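Long-range contacts in L544 (Acanthamoeba polyphaga mimivirus, PDB 4AMQ), which probably transfers nucleotides as a metal-dependent nucleotidyl transferase of the mimivirus virion, possibly in transcription-coupled DNA repair: residues L43-R48 and N71-E76; S195-Q200 and I214-K219; D284-I289 and A340-L345; N315-N320 and Y349-K354. All blocks are in the same frame, centred on the assembly; numbering follows the deposited sequence.

Contact 1. Residues L43-R48 and N71-E76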
loop_
_atom_site.group_PDB
_atom_site.type_symbol
_atom_site.label_atom_id
_atom_site.label_comp_id
_atom_site.label_asym_id
_atom_site.label_seq_id
_atom_site.Cartn_x
_atom_site.Cartn_y
_atom_site.Cartn_z
ATOM N N LEU A 43 -5.792 17.430 -1.434
ATOM C CA LEU A 43 -7.205 17.112 -1.228
ATOM C C LEU A 43 -8.089 17.738 -2.305
ATOM O O LEU A 43 -7.796 18.819 -2.812
ATOM C CB LEU A 43 -7.671 17.559 0.160
ATOM C CG LEU A 43 -7.141 16.786 1.369
ATOM C CD1 LEU A 43 -7.546 17.472 2.661
ATOM C CD2 LEU A 43 -7.626 15.345 1.349
ATOM N N VAL A 44 -9.169 17.048 -2.659
ATOM C CA VAL A 44 -10.145 17.592 -3.598
ATOM C C VAL A 44 -10.905 18.755 -2.957
ATOM O O VAL A 44 -11.116 19.793 -3.583
ATOM C CB VAL A 44 -11.140 16.515 -4.065
ATOM C CG1 VAL A 44 -12.257 17.141 -4.883
ATOM C CG2 VAL A 44 -10.418 15.443 -4.868
ATOM N N VAL A 45 -11.317 18.564 -1.706
ATOM C CA VAL A 45 -11.867 19.642 -0.891
ATOM C C VAL A 45 -11.055 19.737 0.399
ATOM O O VAL A 45 -11.080 18.824 1.222
ATOM C CB VAL A 45 -13.360 19.412 -0.566
ATOM C CG1 VAL A 45 -13.891 20.520 0.328
ATOM C CG2 VAL A 45 -14.171 19.338 -1.844
ATOM N N PRO A 46 -10.308 20.839 0.565
ATOM C CA PRO A 46 -9.354 21.024 1.666
ATOM C C PRO A 46 -9.998 21.266 3.031
ATOM O O PRO A 46 -9.352 21.024 4.053
ATOM C CB PRO A 46 -8.570 22.274 1.242
ATOM C CG PRO A 46 -8.853 22.443 -0.221
ATOM C CD PRO A 46 -10.241 21.941 -0.406
ATOM N N ASP A 47 -11.240 21.742 3.047
ATOM C CA ASP A 47 -11.917 22.075 4.300
ATOM C C ASP A 47 -11.814 20.942 5.319
ATOM O O ASP A 47 -12.168 19.800 5.028
ATOM C CB ASP A 47 -13.384 22.428 4.042
ATOM C CG ASP A 47 -13.547 23.544 3.025
ATOM O OD1 ASP A 47 -12.566 24.281 2.784
ATOM O OD2 ASP A 47 -14.658 23.688 2.467
ATOM N N ARG A 48 -11.336 21.271 6.515
ATOM C CA ARG A 48 -11.103 20.279 7.562
ATOM C C ARG A 48 -12.339 19.435 7.879
ATOM O O ARG A 48 -12.229 18.250 8.190
ATOM C CB ARG A 48 -10.600 20.960 8.835
ATOM C CG ARG A 48 -10.143 19.987 9.909
ATOM C CD ARG A 48 -8.992 19.143 9.396
ATOM N NE ARG A 48 -8.603 18.093 10.333
ATOM C CZ ARG A 48 -9.188 16.902 10.400
ATOM N NH1 ARG A 48 -10.200 16.608 9.589
ATOM N NH2 ARG A 48 -8.769 16.006 11.283
ATOM N N ASN A 71 -12.128 11.805 1.752
ATOM C CA ASN A 71 -12.559 13.152 1.400
ATOM C C ASN A 71 -14.011 13.099 0.928
ATOM O O ASN A 71 -14.311 12.525 -0.120
ATOM C CB ASN A 71 -11.660 13.727 0.301
ATOM C CG ASN A 71 -11.612 15.249 0.309
ATOM O OD1 ASN A 71 -11.996 15.895 1.288
ATOM N ND2 ASN A 71 -11.126 15.827 -0.783
ATOM N N ASN A 72 -14.916 13.668 1.718
ATOM C CA ASN A 72 -16.328 13.712 1.346
ATOM C C ASN A 72 -16.636 15.035 0.654
ATOM O O ASN A 72 -16.740 16.073 1.303
ATOM C CB ASN A 72 -17.217 13.503 2.576
ATOM C CG ASN A 72 -17.098 12.097 3.149
ATOM O OD1 ASN A 72 -17.162 11.110 2.416
ATOM N ND2 ASN A 72 -16.914 12.004 4.460
ATOM N N VAL A 73 -16.771 14.995 -0.669
ATOM C CA VAL A 73 -16.775 16.224 -1.462
ATOM C C VAL A 73 -18.136 16.630 -2.032
ATOM O O VAL A 73 -18.271 17.719 -2.587
ATOM C CB VAL A 73 -15.727 16.166 -2.600
ATOM C CG1 VAL A 73 -14.357 15.839 -2.030
ATOM C CG2 VAL A 73 -16.127 15.142 -3.652
ATOM N N HIS A 74 -19.135 15.764 -1.900
ATOM C CA HIS A 74 -20.494 16.113 -2.304
ATOM C C HIS A 74 -21.139 16.958 -1.206
ATOM O O HIS A 74 -20.939 16.689 -0.024
ATOM C CB HIS A 74 -21.322 14.850 -2.555
ATOM C CG HIS A 74 -22.631 15.110 -3.228
ATOM N ND1 HIS A 74 -23.747 15.537 -2.554
ATOM C CD2 HIS A 74 -23.000 15.002 -4.535
ATOM C CE1 HIS A 74 -24.754 15.686 -3.404
ATOM N NE2 HIS A 74 -24.318 15.365 -4.610
ATOM N N PRO A 75 -21.932 17.972 -1.590
ATOM C CA PRO A 75 -22.316 18.311 -2.964
ATOM C C PRO A 75 -21.335 19.260 -3.641
ATOM O O PRO A 75 -21.484 19.536 -4.832
ATOM C CB PRO A 75 -23.657 19.017 -2.769
ATOM C CG PRO A 75 -23.490 19.721 -1.463
ATOM C CD PRO A 75 -22.632 18.819 -0.605
ATOM N N GLU A 76 -20.358 19.755 -2.891
ATOM C CA GLU A 76 -19.350 20.657 -3.441
ATOM C C GLU A 76 -18.857 20.151 -4.796
ATOM O O GLU A 76 -18.738 20.920 -5.748
ATOM C CB GLU A 76 -18.185 20.809 -2.462
ATOM C CG GLU A 76 -17.230 21.940 -2.791
ATOM C CD GLU A 76 -16.401 22.366 -1.593
ATOM O OE1 GLU A 76 -16.796 22.048 -0.452
ATOM O OE2 GLU A 76 -15.355 23.017 -1.791
#
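Val45 and Val73 make the apolar centre of this contact: CG2 of Val45 lies 3.5 Å from CG1 of Val73. With its CG1 beside its own backbone N (chi1 -54°), Val73 turns that methyl to the loop, where it also meets CG1 of Val44 at 3.8 Å, the two side chains running at about a right angle. Leu43 contributes its CD2 branch, which rests near the amide group of Asn71. The polar part is the Asn71 side chain, inserted against the backbone turn of the loop. Its amide end lies close to three backbone atoms, the N of Val44 and the N and O of Val45, so buried polar groups of both segments gather at one place. Charge enters at the exposed border. The Glu76 chain runs extended toward Val45 from the opposite direction and brings OE1 to 3.4 Å from CG1 of Val45, its carboxylate lying against the methyl groups. OE1 of Glu76 also comes within 4.0 Å of OD2 of Asp47, with the carboxylate planes 44° apart, a like-charge approach that solvent probably eases. Arg85 of helix 82-93 binds the carbonyl O of Val44, while Ile82, Ile86 and Leu89 of that helix pack on the Val44 side chain. The arrangement places the loop after helix 28-42 against the end of strand 66-72, the strand whose Asp66 and Asp68 bind manganese in a DxD pattern, within the nucleotidyltransferase domain.

Contact 2. Residues S195-Q200 and I214-K219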
loop_
_atom_site.group_PDB
_atom_site.type_symbol
_atom_site.label_atom_id
_atom_site.label_comp_id
_atom_site.label_asym_id
_atom_site.label_seq_id
_atom_site.Cartn_x
_atom_site.Cartn_y
_atom_site.Cartn_z
ATOM N N SER A 195 -19.269 5.865 -7.365
ATOM C CA SER A 195 -19.549 6.812 -6.290
ATOM C C SER A 195 -18.276 7.349 -5.648
ATOM O O SER A 195 -18.300 8.375 -4.971
ATOM C CB SER A 195 -20.426 6.159 -5.222
ATOM O OG SER A 195 -21.629 5.663 -5.783
ATOM N N ILE A 196 -17.168 6.646 -5.854
ATOM C CA ILE A 196 -15.907 7.021 -5.230
ATOM C C ILE A 196 -14.710 6.769 -6.144
ATOM O O ILE A 196 -14.718 5.843 -6.953
ATOM C CB ILE A 196 -15.687 6.256 -3.912
ATOM C CG1 ILE A 196 -14.334 6.627 -3.301
ATOM C CG2 ILE A 196 -15.769 4.758 -4.147
ATOM C CD1 ILE A 196 -13.912 5.732 -2.161
ATOM N N LEU A 197 -13.689 7.610 -6.017
ATOM C CA LEU A 197 -12.414 7.375 -6.682
ATOM C C LEU A 197 -11.277 7.506 -5.675
ATOM O O LEU A 197 -11.410 8.196 -4.660
ATOM C CB LEU A 197 -12.219 8.327 -7.867
ATOM C CG LEU A 197 -12.196 9.835 -7.614
ATOM C CD1 LEU A 197 -10.811 10.285 -7.169
ATOM C CD2 LEU A 197 -12.619 10.586 -8.869
ATOM N N LEU A 198 -10.165 6.829 -5.946
ATOM C CA LEU A 198 -9.029 6.847 -5.030
ATOM C C LEU A 198 -7.841 7.550 -5.664
ATOM O O LEU A 198 -7.424 7.194 -6.770
ATOM C CB LEU A 198 -8.632 5.420 -4.633
ATOM C CG LEU A 198 -7.479 5.259 -3.637
ATOM C CD1 LEU A 198 -7.921 5.681 -2.248
ATOM C CD2 LEU A 198 -6.974 3.823 -3.613
ATOM N N LEU A 199 -7.311 8.555 -4.970
ATOM C CA LEU A 199 -6.096 9.233 -5.402
ATOM C C LEU A 199 -4.893 8.624 -4.687
ATOM O O LEU A 199 -4.796 8.685 -3.459
ATOM C CB LEU A 199 -6.178 10.732 -5.097
ATOM C CG LEU A 199 -7.352 11.516 -5.689
ATOM C CD1 LEU A 199 -7.358 12.957 -5.184
ATOM C CD2 LEU A 199 -7.319 11.478 -7.208
ATOM N N GLN A 200 -3.980 8.026 -5.444
ATOM C CA GLN A 200 -2.789 7.433 -4.843
ATOM C C GLN A 200 -1.559 8.305 -5.051
ATOM O O GLN A 200 -0.965 8.323 -6.128
ATOM C CB GLN A 200 -2.544 6.020 -5.370
ATOM C CG GLN A 200 -3.496 4.987 -4.785
ATOM C CD GLN A 200 -3.118 3.570 -5.156
ATOM O OE1 GLN A 200 -2.505 3.331 -6.196
ATOM N NE2 GLN A 200 -3.477 2.620 -4.301
ATOM N N ILE A 214 -6.057 8.985 -0.837
ATOM C CA ILE A 214 -7.245 9.803 -0.607
ATOM C C ILE A 214 -8.478 9.221 -1.294
ATOM O O ILE A 214 -8.594 9.267 -2.519
ATOM C CB ILE A 214 -7.058 11.244 -1.124
ATOM C CG1 ILE A 214 -5.689 11.799 -0.717
ATOM C CG2 ILE A 214 -8.198 12.136 -0.631
ATOM C CD1 ILE A 214 -5.422 11.751 0.773
ATOM N N ALA A 215 -9.394 8.681 -0.497
ATOM C CA ALA A 215 -10.660 8.167 -1.011
ATOM C C ALA A 215 -11.640 9.317 -1.199
ATOM O O ALA A 215 -12.110 9.910 -0.230
ATOM C CB ALA A 215 -11.235 7.133 -0.066
ATOM N N VAL A 216 -11.942 9.634 -2.450
ATOM C CA VAL A 216 -12.817 10.754 -2.758
ATOM C C VAL A 216 -14.237 10.279 -3.062
ATOM O O VAL A 216 -14.490 9.669 -4.099
ATOM C CB VAL A 216 -12.275 11.570 -3.941
ATOM C CG1 VAL A 216 -13.205 12.728 -4.257
ATOM C CG2 VAL A 216 -10.867 12.072 -3.634
ATOM N N ARG A 217 -15.156 10.557 -2.141
ATOM C CA ARG A 217 -16.562 10.219 -2.333
ATOM C C ARG A 217 -17.306 11.409 -2.921
ATOM O O ARG A 217 -17.495 12.424 -2.251
ATOM C CB ARG A 217 -17.210 9.810 -1.008
ATOM C CG ARG A 217 -18.539 9.083 -1.173
ATOM C CD ARG A 217 -19.395 9.184 0.081
ATOM N NE ARG A 217 -18.628 8.929 1.298
ATOM C CZ ARG A 217 -18.451 7.727 1.838
ATOM N NH1 ARG A 217 -18.987 6.654 1.267
ATOM N NH2 ARG A 217 -17.738 7.597 2.948
ATOM N N TYR A 218 -17.730 11.279 -4.173
ATOM C CA TYR A 218 -18.395 12.376 -4.870
ATOM C C TYR A 218 -19.890 12.122 -5.090
ATOM O O TYR A 218 -20.569 12.918 -5.739
ATOM C CB TYR A 218 -17.693 12.670 -6.200
ATOM C CG TYR A 218 -17.565 11.464 -7.099
ATOM C CD1 TYR A 218 -16.532 10.551 -6.922
ATOM C CD2 TYR A 218 -18.478 11.232 -8.119
ATOM C CE1 TYR A 218 -16.412 9.442 -7.737
ATOM C CE2 TYR A 218 -18.365 10.125 -8.941
ATOM C CZ TYR A 218 -17.332 9.233 -8.744
ATOM O OH TYR A 218 -17.210 8.130 -9.557
ATOM N N LYS A 219 -20.390 11.012 -4.552
ATOM C CA LYS A 219 -21.827 10.731 -4.533
ATOM C C LYS A 219 -22.327 10.629 -3.095
ATOM O O LYS A 219 -21.584 10.214 -2.206
ATOM C CB LYS A 219 -22.155 9.428 -5.265
ATOM C CG LYS A 219 -22.114 9.503 -6.781
ATOM C CD LYS A 219 -23.051 8.461 -7.380
ATOM C CE LYS A 219 -22.558 7.952 -8.725
ATOM N NZ LYS A 219 -22.337 9.039 -9.710
#
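Leu197 and Val216 exchange two backbone hydrogen bonds, and Leu199 and Ile214 two more, making the hydrogen-bonded pairs of the antiparallel hairpin formed by strands 196-204 and 209-217. The shortest runs from N of Val216 to O of Leu197 at 2.7 Å. Beyond the strands, O of Ser195 accepts from N of Tyr218 at 3.1 Å and more weakly from N of Lys219, prolonging the ladder into the loop. The charged end of Lys219 goes on to a salt bridge with Asp79. Leu197, Leu199, Ile214 and Val216 share the buried face; Leu197 and Val216 lie side by side, with CD1 of Leu197 3.8 Å from CB of Val216, while CG2 of Val216 also meets CD1 of Leu199. On the other face, Ile196 has CG1 anti to the backbone N (chi1 178°), which carries its CD1 across toward the partner strand, 3.7 Å from CB of Ala215. The side chain of Leu198 on this face is about 7 Å from a bound manganese. Tyr218 has CG between its backbone N and carbonyl carbon (chi1 55°), which folds its ring back over Ser195: O of Ser195 sits 3.4 Å from CD1 over one ring face, whereas N of Leu197 lies at the ring edge.

Contact 3. Residues D284-I289 and A340-L345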
loop_
_atom_site.group_PDB
_atom_site.type_symbol
_atom_site.label_atom_id
_atom_site.label_comp_id
_atom_site.label_asym_id
_atom_site.label_seq_id
_atom_site.Cartn_x
_atom_site.Cartn_y
_atom_site.Cartn_z
ATOM N N ASP A 284 7.989 -1.489 -0.263
ATOM C CA ASP A 284 6.811 -1.503 -1.134
ATOM C C ASP A 284 6.669 -0.194 -1.925
ATOM O O ASP A 284 6.242 -0.200 -3.076
ATOM C CB ASP A 284 5.540 -1.757 -0.328
ATOM C CG ASP A 284 5.359 -3.211 0.042
ATOM O OD1 ASP A 284 5.827 -4.091 -0.714
ATOM O OD2 ASP A 284 4.729 -3.472 1.088
ATOM N N SER A 285 7.028 0.924 -1.302
ATOM C CA SER A 285 7.001 2.221 -1.979
ATOM C C SER A 285 7.958 2.262 -3.176
ATOM O O SER A 285 7.600 2.745 -4.251
ATOM C CB SER A 285 7.330 3.343 -0.995
ATOM O OG SER A 285 6.329 3.439 -0.000
ATOM N N TYR A 286 9.172 1.752 -2.985
ATOM C CA TYR A 286 10.135 1.628 -4.072
ATOM C C TYR A 286 9.511 0.826 -5.212
ATOM O O TYR A 286 9.434 1.296 -6.349
ATOM C CB TYR A 286 11.403 0.937 -3.557
ATOM C CG TYR A 286 12.588 0.948 -4.504
ATOM C CD1 TYR A 286 12.615 0.136 -5.632
ATOM C CD2 TYR A 286 13.687 1.762 -4.258
ATOM C CE1 TYR A 286 13.702 0.139 -6.490
ATOM C CE2 TYR A 286 14.779 1.773 -5.112
ATOM C CZ TYR A 286 14.781 0.957 -6.222
ATOM O OH TYR A 286 15.862 0.969 -7.067
ATOM N N ARG A 287 9.048 -0.381 -4.893
ATOM C CA ARG A 287 8.428 -1.275 -5.872
ATOM C C ARG A 287 7.272 -0.636 -6.625
ATOM O O ARG A 287 7.216 -0.683 -7.853
ATOM C CB ARG A 287 7.910 -2.536 -5.184
ATOM C CG ARG A 287 8.984 -3.462 -4.673
ATOM C CD ARG A 287 8.380 -4.433 -3.682
ATOM N NE ARG A 287 9.215 -5.609 -3.481
ATOM C CZ ARG A 287 8.845 -6.658 -2.757
ATOM N NH1 ARG A 287 7.660 -6.666 -2.166
ATOM N NH2 ARG A 287 9.658 -7.695 -2.624
ATOM N N THR A 288 6.341 -0.058 -5.876
ATOM C CA THR A 288 5.149 0.544 -6.466
ATOM C C THR A 288 5.504 1.689 -7.409
ATOM O O THR A 288 5.011 1.751 -8.533
ATOM C CB THR A 288 4.179 1.054 -5.384
ATOM O OG1 THR A 288 3.691 -0.053 -4.618
ATOM C CG2 THR A 288 3.004 1.780 -6.021
ATOM N N ILE A 289 6.361 2.595 -6.950
ATOM C CA ILE A 289 6.767 3.725 -7.778
ATOM C C ILE A 289 7.528 3.236 -9.008
ATOM O O ILE A 289 7.283 3.694 -10.122
ATOM C CB ILE A 289 7.628 4.735 -6.998
ATOM C CG1 ILE A 289 6.860 5.264 -5.784
ATOM C CG2 ILE A 289 8.041 5.888 -7.900
ATOM C CD1 ILE A 289 7.694 6.146 -4.871
ATOM N N ALA A 340 18.880 -3.349 -10.278
ATOM C CA ALA A 340 19.650 -4.212 -9.384
ATOM C C ALA A 340 19.219 -4.008 -7.935
ATOM O O ALA A 340 19.076 -4.968 -7.180
ATOM C CB ALA A 340 21.134 -3.954 -9.538
ATOM N N TRP A 341 19.020 -2.749 -7.554
ATOM C CA TRP A 341 18.502 -2.418 -6.232
ATOM C C TRP A 341 17.138 -3.056 -5.995
ATOM O O TRP A 341 16.885 -3.619 -4.936
ATOM C CB TRP A 341 18.380 -0.905 -6.069
ATOM C CG TRP A 341 19.643 -0.233 -5.687
ATOM C CD1 TRP A 341 20.745 -0.808 -5.114
ATOM C CD2 TRP A 341 19.968 1.160 -5.844
ATOM N NE1 TRP A 341 21.719 0.138 -4.903
ATOM C CE2 TRP A 341 21.258 1.349 -5.347
ATOM C CE3 TRP A 341 19.257 2.250 -6.364
ATOM C CZ2 TRP A 341 21.877 2.601 -5.345
ATOM C CZ3 TRP A 341 19.878 3.486 -6.363
ATOM C CH2 TRP A 341 21.170 3.652 -5.857
ATOM N N ASN A 342 16.255 -2.945 -6.978
ATOM C CA ASN A 342 14.909 -3.484 -6.843
ATOM C C ASN A 342 14.985 -4.979 -6.546
ATOM O O ASN A 342 14.306 -5.484 -5.657
ATOM C CB ASN A 342 14.094 -3.220 -8.112
ATOM C CG ASN A 342 12.606 -3.476 -7.920
ATOM O OD1 ASN A 342 12.027 -3.124 -6.892
ATOM N ND2 ASN A 342 11.980 -4.094 -8.916
ATOM N N THR A 343 15.839 -5.673 -7.289
ATOM C CA THR A 343 16.065 -7.100 -7.093
ATOM C C THR A 343 16.564 -7.413 -5.682
ATOM O O THR A 343 16.066 -8.328 -5.026
ATOM C CB THR A 343 17.073 -7.643 -8.125
ATOM O OG1 THR A 343 16.480 -7.609 -9.428
ATOM C CG2 THR A 343 17.473 -9.074 -7.791
ATOM N N LEU A 344 17.542 -6.645 -5.215
ATOM C CA LEU A 344 18.102 -6.861 -3.885
ATOM C C LEU A 344 17.139 -6.482 -2.756
ATOM O O LEU A 344 17.175 -7.077 -1.681
ATOM C CB LEU A 344 19.434 -6.123 -3.735
ATOM C CG LEU A 344 20.557 -6.725 -4.586
ATOM C CD1 LEU A 344 21.722 -5.761 -4.731
ATOM C CD2 LEU A 344 21.017 -8.058 -4.004
ATOM N N LEU A 345 16.281 -5.497 -2.999
ATOM C CA LEU A 345 15.290 -5.109 -1.998
ATOM C C LEU A 345 14.275 -6.225 -1.786
ATOM O O LEU A 345 13.636 -6.301 -0.741
ATOM C CB LEU A 345 14.581 -3.807 -2.388
ATOM C CG LEU A 345 15.387 -2.515 -2.235
ATOM C CD1 LEU A 345 14.547 -1.308 -2.635
ATOM C CD2 LEU A 345 15.906 -2.359 -0.812
#
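Leu345 sets its CD1 methyl over one face of the Tyr286 ring, 3.6 Å from the centroid, a CH-pi contact. The methyl sits nearest CG of the ring, and the two side chains run at about a right angle. The amide of Asn342 approaches the same ring obliquely, its plane only 17° from that of the ring, with OD1 3.5 Å from CD1 of Tyr286. At the far end of the tyrosine, OH lies in the plane of the Trp341 ring at its edge, 3.7 Å from CE3, and closer still to CB of Trp341, at 3.3 Å. The phenol is led across the interface by a first torsion that sets CG anti to the backbone N (chi1 -170°); its OH is hydrogen-bonded to the carbonyl O of Ile338, one turn before Trp341, which fixes the tip of the ring against helix 334-368. The two helices, 274-292 and 334-368, belong to the helical domain and their short segments cross at -137° with axes 10.4 Å apart, a spacing bridged by Tyr286 together with Leu345 and Asn342. Ala300 and Ile303 of helix 297-311 also touch Tyr286, while Ile304 touches both Trp341 and Leu345. On the other flank the extended Arg287 passes Asn342 with CG 3.8 Å from OD1, guanidinium and amide planes nearly perpendicular. Its NH1 makes a weak salt bridge with OD1 of Asp284 one turn back, and its guanidinium forms a cation-pi contact with Tyr349. Asn342 OD1 is buried here with no polar partner in the model.

Contact 4. Residues N315-N320 and Y349-K354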
loop_
_atom_site.group_PDB
_atom_site.type_symbol
_atom_site.label_atom_id
_atom_site.label_comp_id
_atom_site.label_asym_id
_atom_site.label_seq_id
_atom_site.Cartn_x
_atom_site.Cartn_y
_atom_site.Cartn_z
ATOM N N ASN A 315 17.306 -6.414 14.134
ATOM C CA ASN A 315 18.044 -7.584 14.594
ATOM C C ASN A 315 17.718 -8.818 13.758
ATOM O O ASN A 315 16.571 -9.013 13.353
ATOM C CB ASN A 315 17.755 -7.854 16.073
ATOM C CG ASN A 315 18.192 -6.711 16.973
ATOM O OD1 ASN A 315 17.365 -6.056 17.608
ATOM N ND2 ASN A 315 19.497 -6.467 17.033
ATOM N N GLY A 316 18.730 -9.642 13.497
ATOM C CA GLY A 316 18.542 -10.877 12.755
ATOM C C GLY A 316 18.605 -10.717 11.247
ATOM O O GLY A 316 18.199 -11.610 10.503
ATOM N N ILE A 317 19.124 -9.583 10.787
ATOM C CA ILE A 317 19.170 -9.299 9.357
ATOM C C ILE A 317 20.468 -9.790 8.728
ATOM O O ILE A 317 21.553 -9.570 9.265
ATOM C CB ILE A 317 18.991 -7.788 9.073
ATOM C CG1 ILE A 317 17.655 -7.300 9.628
ATOM C CG2 ILE A 317 19.053 -7.507 7.579
ATOM C CD1 ILE A 317 16.466 -8.038 9.054
ATOM N N ASP A 318 20.349 -10.465 7.590
ATOM C CA ASP A 318 21.517 -10.883 6.829
ATOM C C ASP A 318 22.182 -9.662 6.210
ATOM O O ASP A 318 21.816 -9.234 5.115
ATOM C CB ASP A 318 21.115 -11.875 5.737
ATOM C CG ASP A 318 22.296 -12.349 4.918
ATOM O OD1 ASP A 318 23.444 -12.140 5.358
ATOM O OD2 ASP A 318 22.077 -12.937 3.840
ATOM N N MET A 319 23.159 -9.102 6.915
ATOM C CA MET A 319 23.818 -7.875 6.473
ATOM C C MET A 319 24.623 -8.034 5.183
ATOM O O MET A 319 25.127 -7.054 4.642
ATOM C CB MET A 319 24.695 -7.299 7.589
ATOM C CG MET A 319 23.901 -6.744 8.762
ATOM S SD MET A 319 22.792 -5.411 8.261
ATOM C CE MET A 319 23.974 -4.132 7.840
ATOM N N ASN A 320 24.737 -9.264 4.690
ATOM C CA ASN A 320 25.355 -9.500 3.387
ATOM C C ASN A 320 24.526 -8.886 2.267
ATOM O O ASN A 320 25.067 -8.441 1.255
ATOM C CB ASN A 320 25.546 -10.994 3.123
ATOM C CG ASN A 320 26.576 -11.621 4.038
ATOM O OD1 ASN A 320 27.415 -10.929 4.616
ATOM N ND2 ASN A 320 26.522 -12.942 4.171
ATOM N N TYR A 349 13.415 -7.713 1.699
ATOM C CA TYR A 349 12.021 -7.762 2.105
ATOM C C TYR A 349 11.728 -9.108 2.763
ATOM O O TYR A 349 11.155 -9.174 3.848
ATOM C CB TYR A 349 11.124 -7.561 0.883
ATOM C CG TYR A 349 9.667 -7.315 1.198
ATOM C CD1 TYR A 349 9.191 -6.026 1.414
ATOM C CD2 TYR A 349 8.762 -8.366 1.259
ATOM C CE1 TYR A 349 7.861 -5.792 1.690
ATOM C CE2 TYR A 349 7.426 -8.141 1.536
ATOM C CZ TYR A 349 6.981 -6.852 1.750
ATOM O OH TYR A 349 5.653 -6.621 2.028
ATOM N N THR A 350 12.141 -10.179 2.094
ATOM C CA THR A 350 11.977 -11.533 2.604
ATOM C C THR A 350 12.687 -11.702 3.940
ATOM O O THR A 350 12.141 -12.276 4.885
ATOM C CB THR A 350 12.545 -12.562 1.616
ATOM O OG1 THR A 350 11.870 -12.440 0.358
ATOM C CG2 THR A 350 12.367 -13.978 2.154
ATOM N N ASN A 351 13.912 -11.199 4.009
ATOM C CA ASN A 351 14.713 -11.322 5.213
ATOM C C ASN A 351 14.069 -10.615 6.402
ATOM O O ASN A 351 14.039 -11.150 7.510
ATOM C CB ASN A 351 16.128 -10.795 4.968
ATOM C CG ASN A 351 17.107 -11.243 6.031
ATOM O OD1 ASN A 351 17.753 -10.424 6.680
ATOM N ND2 ASN A 351 17.214 -12.552 6.224
ATOM N N ILE A 352 13.548 -9.415 6.167
ATOM C CA ILE A 352 12.916 -8.646 7.233
ATOM C C ILE A 352 11.669 -9.358 7.747
ATOM O O ILE A 352 11.437 -9.426 8.949
ATOM C CB ILE A 352 12.549 -7.223 6.777
ATOM C CG1 ILE A 352 13.819 -6.429 6.462
ATOM C CG2 ILE A 352 11.738 -6.510 7.854
ATOM C CD1 ILE A 352 13.562 -5.075 5.863
ATOM N N ASN A 353 10.874 -9.891 6.829
ATOM C CA ASN A 353 9.710 -10.675 7.201
ATOM C C ASN A 353 10.087 -11.863 8.066
ATOM O O ASN A 353 9.503 -12.085 9.127
ATOM C CB ASN A 353 8.970 -11.160 5.958
ATOM C CG ASN A 353 7.966 -10.151 5.457
ATOM O OD1 ASN A 353 6.884 -10.007 6.026
ATOM N ND2 ASN A 353 8.316 -9.443 4.389
ATOM N N LYS A 354 11.062 -12.632 7.599
ATOM C CA LYS A 354 11.524 -13.799 8.332
ATOM C C LYS A 354 11.910 -13.409 9.753
ATOM O O LYS A 354 11.497 -14.054 10.717
ATOM C CB LYS A 354 12.717 -14.437 7.618
ATOM C CG LYS A 354 13.262 -15.680 8.303
ATOM C CD LYS A 354 14.421 -16.270 7.519
ATOM C CE LYS A 354 14.003 -16.585 6.093
ATOM N NZ LYS A 354 12.804 -17.470 6.056
#
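Asn351 reaches from helix 334-368 to the loop before helix 319-331. From CB, which points to that loop, the side chain runs out with CG anti to the backbone N (chi1 -164°), and CG comes within 4.1 Å of CB of Asp318. At the tip the two branches part. OD1 accepts a hydrogen bond from the backbone N of Asp318 at 2.8 Å, with an N-H...O angle of 158° and the donor tilted 27° from the carbonyl plane. The same oxygen lies against Ile317, 3.2 Å from its CA and 3.3 Å from its CG2, so the backbone and a methyl of one residue flank the polar bond. ND2 lies alongside CB of Asp318, at 4.0 Å. The bond holds the residue that starts the next helix: Asp318 is the N-cap of helix 319-331, and the backbone N of Asn320 approaches OD1 of Asp318 from above the carboxylate plane, in a capping bond of 3.2 Å. Beside the amide, CD1 of Ile317 rests on Ile352, 4.0 Å from CG1, extending the contact into a small apolar patch. Ile311 of helix 297-311 touches both isoleucines, and Leu280 of helix 274-292 packs on Ile352. Just upstream, the carbonyl O of Asn315 bonds to Ser355 OG, so the loop linking helices 297-311 and 319-331 is fastened at two levels along helix 334-368.

In the fold
From the N terminus, contact 1 comes first, bringing the loop after helix 28-42 to the end of strand 66-72 and closing a loop that holds strand 51-54 and the short helix 55-58. Contact 2 follows in series and closes the hairpin of strands 196-204 and 209-217. The two touch directly, since strands 66-72 and 209-217 are neighbours in the central mixed sheet. The chain then enters the helical domain, on the opposite side of its centre, where contacts 3 and 4 cross: segment 315-320 lies between 284-289 and 340-345, and 349-354 follows. Both use helix 334-368, tying it to helix 274-292 and to the start of helix 319-331. Contacts 2 and 3 approach to about 6 Å between nearest atoms without touching.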